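Local structure of adenylation domain (Streptomyces sp., 5N9W) at residues A[54-59]-A[137-142]; A[68-73]-A[113-118]; A[83-88]-A[217-222]. The protein belongs to the ANL superfamily of AMP-binding enzymes, as an adenylation domain with a large N-terminal portion and a smaller C-terminal domain. All coordinates share one frame; numbering follows the deposited sequence.

Contact 1: A[54-59]-A[137-142]; sequences EGLADL and ENVAAL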
loop_
_atom_site.group_PDB
_atom_site.type_symbol
_atom_site.label_atom_id
_atom_site.label_comp_id
_atom_site.label_asym_id
_atom_site.label_seq_id
_atom_site.Cartn_x
_atom_site.Cartn_y
_atom_site.Cartn_z
ATOM N N GLU A 54 3.239 26.856 -2.450
ATOM C CA GLU A 54 3.690 27.702 -3.555
ATOM C C GLU A 54 4.985 28.415 -3.194
ATOM O O GLU A 54 5.791 28.720 -4.066
ATOM C CB GLU A 54 2.633 28.751 -3.941
ATOM C CG GLU A 54 1.339 28.205 -4.550
ATOM C CD GLU A 54 1.409 27.918 -6.038
ATOM O OE1 GLU A 54 2.129 28.645 -6.744
ATOM O OE2 GLU A 54 0.714 26.982 -6.503
ATOM N N GLY A 55 5.170 28.707 -1.909
ATOM C CA GLY A 55 6.407 29.309 -1.455
ATOM C C GLY A 55 7.553 28.315 -1.526
ATOM O O GLY A 55 8.655 28.630 -1.985
ATOM N N LEU A 56 7.287 27.107 -1.047
ATOM C CA LEU A 56 8.224 26.004 -1.155
ATOM C C LEU A 56 8.702 25.755 -2.578
ATOM O O LEU A 56 9.885 25.528 -2.808
ATOM C CB LEU A 56 7.590 24.736 -0.629
ATOM C CG LEU A 56 7.903 24.323 0.801
ATOM C CD1 LEU A 56 9.010 25.161 1.414
ATOM C CD2 LEU A 56 6.646 24.382 1.615
ATOM N N ALA A 57 7.781 25.772 -3.531
ATOM C CA ALA A 57 8.157 25.547 -4.916
ATOM C C ALA A 57 9.127 26.626 -5.395
ATOM O O ALA A 57 10.143 26.326 -6.023
ATOM C CB ALA A 57 6.949 25.503 -5.792
ATOM N N ASP A 58 8.801 27.880 -5.097
ATOM C CA ASP A 58 9.703 28.997 -5.350
ATOM C C ASP A 58 11.093 28.768 -4.730
ATOM O O ASP A 58 12.109 29.014 -5.381
ATOM C CB ASP A 58 9.105 30.298 -4.810
ATOM C CG ASP A 58 8.125 30.954 -5.787
ATOM O OD1 ASP A 58 8.289 30.768 -7.012
ATOM O OD2 ASP A 58 7.190 31.657 -5.320
ATOM N N LEU A 59 11.136 28.303 -3.482
ATOM C CA LEU A 59 12.399 27.922 -2.846
ATOM C C LEU A 59 13.147 26.901 -3.692
ATOM O O LEU A 59 14.274 27.141 -4.112
ATOM C CB LEU A 59 12.160 27.340 -1.454
ATOM C CG LEU A 59 13.171 27.599 -0.333
ATOM C CD1 LEU A 59 12.804 26.824 0.927
ATOM C CD2 LEU A 59 14.585 27.271 -0.759
ATOM N N GLU A 137 13.352 22.850 9.209
ATOM C CA GLU A 137 13.322 24.231 9.661
ATOM C C GLU A 137 13.059 25.163 8.480
ATOM O O GLU A 137 12.152 25.981 8.518
ATOM C CB GLU A 137 14.646 24.574 10.358
ATOM C CG GLU A 137 14.524 25.478 11.584
ATOM C CD GLU A 137 15.074 26.880 11.348
ATOM O OE1 GLU A 137 14.675 27.525 10.352
ATOM O OE2 GLU A 137 15.913 27.332 12.155
ATOM N N ASN A 138 13.851 25.016 7.426
ATOM C CA ASN A 138 13.615 25.696 6.158
ATOM C C ASN A 138 12.171 25.592 5.667
ATOM O O ASN A 138 11.607 26.565 5.189
ATOM C CB ASN A 138 14.523 25.130 5.070
ATOM C CG ASN A 138 15.957 25.560 5.211
ATOM O OD1 ASN A 138 16.391 25.980 6.278
ATOM N ND2 ASN A 138 16.711 25.445 4.126
ATOM N N VAL A 139 11.585 24.400 5.767
ATOM C CA VAL A 139 10.210 24.195 5.322
ATOM C C VAL A 139 9.248 24.893 6.273
ATOM O O VAL A 139 8.342 25.599 5.836
ATOM C CB VAL A 139 9.857 22.691 5.216
ATOM C CG1 VAL A 139 8.358 22.482 5.070
ATOM C CG2 VAL A 139 10.592 22.064 4.049
ATOM N N ALA A 140 9.463 24.700 7.570
ATOM C CA ALA A 140 8.609 25.294 8.596
ATOM C C ALA A 140 8.497 26.824 8.495
ATOM O O ALA A 140 7.475 27.392 8.851
ATOM C CB ALA A 140 9.111 24.899 9.968
ATOM N N ALA A 141 9.539 27.484 8.006
ATOM C CA ALA A 141 9.558 28.946 7.976
ATOM C C ALA A 141 8.576 29.515 6.958
ATOM O O ALA A 141 7.908 30.520 7.214
ATOM C CB ALA A 141 10.966 29.453 7.689
ATOM N N LEU A 142 8.481 28.869 5.803
ATOM C CA LEU A 142 7.655 29.381 4.715
ATOM C C LEU A 142 6.158 29.341 5.000
ATOM O O LEU A 142 5.365 29.887 4.227
ATOM C CB LEU A 142 7.934 28.607 3.428
ATOM C CG LEU A 142 9.275 28.829 2.743
ATOM C CD1 LEU A 142 9.082 28.990 1.258
ATOM C CD2 LEU A 142 9.983 30.039 3.293
#
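L142, in the segment that carries helix 136-141, reaches across to G55 and L56 on helix 46-62, joining two parts of the large N-terminal portion of this ANL-type fold. The shorter helix directly follows strand 133-134, an outermost strand of the parallel sheet that also contains strand 70-74.

The first kind of interaction is methyl against backbone. CG of L142 stands beside its own N and anti to its carbonyl carbon (chi1 -71°), which directs the isobutyl group at the helix across from it. Its CD1 settles on the main chain at G55, 3.2 Å from G55 C, a tight fit over a residue with no side chain. The same methyl is 3.5 Å from the amide N of L56. G55 O, also close to this methyl, remains engaged in its helix as the acceptor for L59 N.

The second kind is apolar contact between side chains. L56 starts out to one side, but its branches bend over to the shorter helix, and its CD1 lies 3.8 Å from CD1 of L142, the two side chains meeting at a slant. Its other methyl, CD2, approaches V139 CG1 at a looser 4.3 Å. L59, one turn on from G55, adds CD1 beside the CD1 of L142, so that this one methyl has neighbours at G55, L56 and L59.

No hydrogen bond links the two segments; V139 O accepts from the indole NE1 of W52. L56 is buried, and its side chain also touches A83 of helix 79-90. L59 CD1 makes a long contact of 4.4 Å with the backbone O of N138.

Contact 2: A[68-73]-A[113-118]; sequences GDRVAL and DSQVVA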
loop_
_atom_site.group_PDB
_atom_site.type_symbol
_atom_site.label_atom_id
_atom_site.label_comp_id
_atom_site.label_asym_id
_atom_site.label_seq_id
_atom_site.Cartn_x
_atom_site.Cartn_y
_atom_site.Cartn_z
ATOM N N GLY A 68 10.830 17.934 -13.920
ATOM C CA GLY A 68 11.259 16.629 -14.385
ATOM C C GLY A 68 12.381 16.062 -13.546
ATOM O O GLY A 68 12.827 14.951 -13.775
ATOM N N ASP A 69 12.858 16.825 -12.577
ATOM C CA ASP A 69 13.861 16.308 -11.663
ATOM C C ASP A 69 13.182 15.544 -10.534
ATOM O O ASP A 69 11.958 15.546 -10.426
ATOM C CB ASP A 69 14.711 17.433 -11.086
ATOM C CG ASP A 69 15.744 17.972 -12.064
ATOM O OD1 ASP A 69 15.779 17.566 -13.250
ATOM O OD2 ASP A 69 16.515 18.844 -11.623
ATOM N N ARG A 70 13.961 14.883 -9.688
ATOM C CA ARG A 70 13.363 14.219 -8.547
ATOM C C ARG A 70 14.022 14.631 -7.267
ATOM O O ARG A 70 15.204 14.932 -7.228
ATOM C CB ARG A 70 13.415 12.700 -8.689
ATOM C CG ARG A 70 14.390 12.202 -9.700
ATOM C CD ARG A 70 13.733 11.387 -10.773
ATOM N NE ARG A 70 14.708 10.457 -11.323
ATOM C CZ ARG A 70 14.508 9.723 -12.404
ATOM N NH1 ARG A 70 13.366 9.826 -13.071
ATOM N NH2 ARG A 70 15.452 8.901 -12.821
ATOM N N VAL A 71 13.233 14.647 -6.209
ATOM C CA VAL A 71 13.684 15.159 -4.945
ATOM C C VAL A 71 13.397 14.149 -3.858
ATOM O O VAL A 71 12.266 13.696 -3.708
ATOM C CB VAL A 71 12.985 16.477 -4.598
ATOM C CG1 VAL A 71 13.585 17.051 -3.354
ATOM C CG2 VAL A 71 13.093 17.459 -5.759
ATOM N N ALA A 72 14.407 13.793 -3.086
ATOM C CA ALA A 72 14.152 12.913 -1.965
ATOM C C ALA A 72 13.389 13.666 -0.879
ATOM O O ALA A 72 13.633 14.849 -0.642
ATOM C CB ALA A 72 15.452 12.338 -1.420
ATOM N N LEU A 73 12.460 12.971 -0.230
ATOM C CA LEU A 73 11.748 13.537 0.909
ATOM C C LEU A 73 11.879 12.635 2.128
ATOM O O LEU A 73 11.383 11.514 2.130
ATOM C CB LEU A 73 10.271 13.753 0.579
ATOM C CG LEU A 73 9.435 14.147 1.802
ATOM C CD1 LEU A 73 9.792 15.557 2.211
ATOM C CD2 LEU A 73 7.947 14.003 1.554
ATOM N N ASP A 113 20.335 5.557 -6.737
ATOM C CA ASP A 113 19.630 4.861 -7.818
ATOM C C ASP A 113 18.555 5.712 -8.498
ATOM O O ASP A 113 18.324 5.563 -9.695
ATOM C CB ASP A 113 19.004 3.565 -7.285
ATOM C CG ASP A 113 18.259 2.762 -8.364
ATOM O OD1 ASP A 113 18.915 2.199 -9.275
ATOM O OD2 ASP A 113 17.016 2.661 -8.275
ATOM N N SER A 114 17.885 6.579 -7.735
ATOM C CA SER A 114 16.854 7.447 -8.302
ATOM C C SER A 114 17.450 8.721 -8.885
ATOM O O SER A 114 16.773 9.442 -9.609
ATOM C CB SER A 114 15.797 7.803 -7.252
ATOM O OG SER A 114 16.407 8.262 -6.063
ATOM N N GLN A 115 18.714 8.989 -8.568
ATOM C CA GLN A 115 19.439 10.129 -9.120
ATOM C C GLN A 115 18.754 11.430 -8.721
ATOM O O GLN A 115 18.464 12.271 -9.559
ATOM C CB GLN A 115 19.540 10.038 -10.649
ATOM C CG GLN A 115 20.027 8.707 -11.192
ATOM C CD GLN A 115 19.572 8.462 -12.618
ATOM O OE1 GLN A 115 18.484 7.935 -12.853
ATOM N NE2 GLN A 115 20.402 8.837 -13.576
ATOM N N VAL A 116 18.475 11.579 -7.435
ATOM C CA VAL A 116 17.802 12.763 -6.961
ATOM C C VAL A 116 18.751 13.957 -6.928
ATOM O O VAL A 116 19.933 13.820 -6.627
ATOM C CB VAL A 116 17.184 12.532 -5.577
ATOM C CG1 VAL A 116 16.179 11.405 -5.641
ATOM C CG2 VAL A 116 18.243 12.252 -4.545
ATOM N N VAL A 117 18.213 15.127 -7.256
ATOM C CA VAL A 117 18.996 16.350 -7.324
ATOM C C VAL A 117 18.924 17.166 -6.040
ATOM O O VAL A 117 19.707 18.080 -5.854
ATOM C CB VAL A 117 18.549 17.233 -8.492
ATOM C CG1 VAL A 117 18.573 16.442 -9.783
ATOM C CG2 VAL A 117 17.156 17.770 -8.243
ATOM N N ALA A 118 17.991 16.835 -5.153
ATOM C CA ALA A 118 17.943 17.467 -3.839
ATOM C C ALA A 118 17.280 16.564 -2.813
ATOM O O ALA A 118 16.603 15.619 -3.156
ATOM C CB ALA A 118 17.208 18.794 -3.905
#
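The end-to-end directions of 69-72 and 114-118 differ by 85°, and two backbone hydrogen bonds join them, V117 N to R70 O at 3.0 Å and A72 N to A118 O at 2.9 Å. This is where the beta-alpha-beta crossover from strand 94-97 through helix 104-114 re-enters the sheet: strand 118-121 takes its place parallel to strand 70-74, which lies between the two strands of the crossover.

Helix 104-114 ends in a Schellman motif, with Q115 at positive phi, and R70 reaches this turn. Its chain bends at chi2 (-121°), carrying the guanidinium to the helix end, where NE donates to S114 O at 2.9 Å from a position nearly in line with the carbonyl. The bond is moderately straight, and S114 O lies somewhat out of the guanidinium plane. NH2 makes a weak bond to Q115 OE1, which sits at the edge of the guanidinium and in its plane, although the amide itself is turned 60° from that plane. A positive charge here would probably be favoured by the carbonyls gathered at a helix C-terminus.

The remaining contacts are apolar or mixed. A72 CB faces CG2 of V116 at 4.2 Å, and both residues also touch V111 of helix 104-114. V71 and A118 meet through CG1 and CB. Just before strand 70-74 begins, the D69 side chain lies roughly perpendicular to that of V117, and both methyls of V117 rest against the carboxylate, with CG2 3.6 Å from D69 OD2.

Contact 3: A[83-88]-A[217-222]; sequences AAMLGI and EIWGAL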
loop_
_atom_site.group_PDB
_atom_site.type_symbol
_atom_site.label_atom_id
_atom_site.label_comp_id
_atom_site.label_asym_id
_atom_site.label_seq_id
_atom_site.Cartn_x
_atom_site.Cartn_y
_atom_site.Cartn_z
ATOM N N ALA A 83 3.321 19.660 3.148
ATOM C CA ALA A 83 3.647 20.915 2.486
ATOM C C ALA A 83 4.849 20.763 1.567
ATOM O O ALA A 83 4.829 21.199 0.411
ATOM C CB ALA A 83 3.903 21.985 3.503
ATOM N N ALA A 84 5.894 20.135 2.098
ATOM C CA ALA A 84 7.073 19.757 1.318
ATOM C C ALA A 84 6.704 19.000 0.071
ATOM O O ALA A 84 7.153 19.332 -1.020
ATOM C CB ALA A 84 8.011 18.922 2.153
ATOM N N MET A 85 5.889 17.972 0.243
ATOM C CA MET A 85 5.444 17.158 -0.874
ATOM C C MET A 85 4.690 17.987 -1.953
ATOM O O MET A 85 4.884 17.805 -3.161
ATOM C CB MET A 85 4.580 16.025 -0.333
ATOM C CG MET A 85 4.099 15.044 -1.363
ATOM S SD MET A 85 2.424 15.397 -1.900
ATOM C CE MET A 85 1.511 14.990 -0.413
ATOM N N LEU A 86 3.825 18.893 -1.526
ATOM C CA LEU A 86 3.094 19.716 -2.489
ATOM C C LEU A 86 4.031 20.711 -3.167
ATOM O O LEU A 86 3.911 20.989 -4.371
ATOM C CB LEU A 86 1.936 20.433 -1.799
ATOM C CG LEU A 86 0.892 19.448 -1.286
ATOM C CD1 LEU A 86 -0.015 20.093 -0.274
ATOM C CD2 LEU A 86 0.103 18.908 -2.465
ATOM N N GLY A 87 4.961 21.232 -2.378
ATOM C CA GLY A 87 6.039 22.050 -2.890
ATOM C C GLY A 87 6.803 21.404 -4.019
ATOM O O GLY A 87 6.904 21.979 -5.105
ATOM N N ILE A 88 7.326 20.199 -3.763
ATOM C CA ILE A 88 8.006 19.383 -4.779
ATOM C C ILE A 88 7.176 19.188 -6.040
ATOM O O ILE A 88 7.653 19.395 -7.151
ATOM C CB ILE A 88 8.380 17.991 -4.207
ATOM C CG1 ILE A 88 9.441 18.102 -3.122
ATOM C CG2 ILE A 88 8.876 17.072 -5.295
ATOM C CD1 ILE A 88 9.229 17.137 -2.013
ATOM N N GLU A 217 -4.597 8.047 0.381
ATOM C CA GLU A 217 -5.049 8.725 1.575
ATOM C C GLU A 217 -4.964 10.248 1.394
ATOM O O GLU A 217 -5.954 10.962 1.531
ATOM C CB GLU A 217 -4.229 8.266 2.782
ATOM C CG GLU A 217 -4.651 6.895 3.261
ATOM C CD GLU A 217 -3.837 6.370 4.424
ATOM O OE1 GLU A 217 -2.608 6.611 4.486
ATOM O OE2 GLU A 217 -4.436 5.680 5.272
ATOM N N ILE A 218 -3.772 10.728 1.069
ATOM C CA ILE A 218 -3.560 12.151 0.906
ATOM C C ILE A 218 -4.444 12.777 -0.185
ATOM O O ILE A 218 -5.067 13.791 0.050
ATOM C CB ILE A 218 -2.079 12.428 0.615
ATOM C CG1 ILE A 218 -1.227 12.014 1.809
ATOM C CG2 ILE A 218 -1.854 13.890 0.329
ATOM C CD1 ILE A 218 0.245 11.876 1.469
ATOM N N TRP A 219 -4.528 12.168 -1.357
ATOM C CA TRP A 219 -5.270 12.794 -2.436
ATOM C C TRP A 219 -6.744 12.420 -2.434
ATOM O O TRP A 219 -7.540 13.014 -3.150
ATOM C CB TRP A 219 -4.618 12.472 -3.772
ATOM C CG TRP A 219 -3.317 13.135 -3.821
ATOM C CD1 TRP A 219 -2.100 12.583 -3.552
ATOM C CD2 TRP A 219 -3.083 14.523 -4.075
ATOM N NE1 TRP A 219 -1.118 13.536 -3.657
ATOM C CE2 TRP A 219 -1.695 14.739 -3.968
ATOM C CE3 TRP A 219 -3.910 15.600 -4.392
ATOM C CZ2 TRP A 219 -1.118 16.000 -4.173
ATOM C CZ3 TRP A 219 -3.343 16.839 -4.597
ATOM C CH2 TRP A 219 -1.967 17.034 -4.490
ATOM N N GLY A 220 -7.122 11.456 -1.615
ATOM C CA GLY A 220 -8.522 11.280 -1.306
ATOM C C GLY A 220 -9.077 12.577 -0.708
ATOM O O GLY A 220 -10.047 13.131 -1.191
ATOM N N ALA A 221 -8.442 13.074 0.344
ATOM C CA ALA A 221 -8.909 14.296 0.990
ATOM C C ALA A 221 -8.641 15.540 0.135
ATOM O O ALA A 221 -9.565 16.204 -0.261
ATOM C CB ALA A 221 -8.266 14.443 2.346
ATOM N N LEU A 222 -7.373 15.797 -0.168
ATOM C CA LEU A 222 -6.910 16.999 -0.846
ATOM C C LEU A 222 -7.516 17.311 -2.228
ATOM O O LEU A 222 -7.408 18.435 -2.705
ATOM C CB LEU A 222 -5.388 16.943 -0.977
ATOM C CG LEU A 222 -4.587 17.709 0.079
ATOM C CD1 LEU A 222 -5.107 17.517 1.498
ATOM C CD2 LEU A 222 -3.077 17.441 0.013
#
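M85 extends CG anti to its backbone N (chi1 -177°) and then bends at chi2 and chi3, a path that carries its methyl to I218; L86 instead keeps CG beside its N, and its two methyls reach W219 and L222. These side chains bridge two helices of the N-terminal portion whose backbones stay well apart. The axes of 83-88 and 217-222 come no closer than 13.1 Å and run at 82° to each other, so the junction consists entirely of side chains.

M85 and I218 meet tip to tip, with M85 CE 3.6 Å from I218 CG2 and a little farther from I218 CD1. The thioether sulfur forms a Met-aromatic contact with W219: SD lies 5.3 Å from the centroid of the five-membered ring in an oblique approach. L86 and W219 overlap side by side, running antiparallel. CD2 of L86 comes close to the benzo end of the indole, 3.4 Å from W219 CH2, and also touches CZ2. The other branch, CD1, meets L222 CD2 tip to tip at 4.1 Å. One face of the indole is covered near its rim by CG2 of the preceding residue, I218, so the same methyl serves both M85 and the ring.

All five residues are buried, and the surroundings are largely apolar. L49 and A53 of helix 46-62 pack on L86, while L20 and F24 of helix 20-30 touch W219. I218 rests on L205 of strand 202-205, an outermost strand of the mixed four-stranded sheet, and M85 and L86 come from helix 79-90, which follows strand 70-74 of the parallel sheet.

The three contacts lie in the large N-terminal portion, their centres 15 to 18 Å apart. Helix 46-62, strand 70-74 and helix 79-90 follow one another in the chain and supply the first segments of contacts 1, 2 and 3; their partners are 137-142, 113-118 and 217-222 respectively. Contact 3 therefore interleaves with both others, whereas contact 2 falls within the span of contact 1. Helix 79-90 is the common neighbour: G87 packs against L56 and A57 of contact 1, and A84 and I88 against L73 and V71 of contact 2. Contacts 1 and 2 do not touch. The three contacts together connect the parallel sheet, helices beside it and helix 213-222.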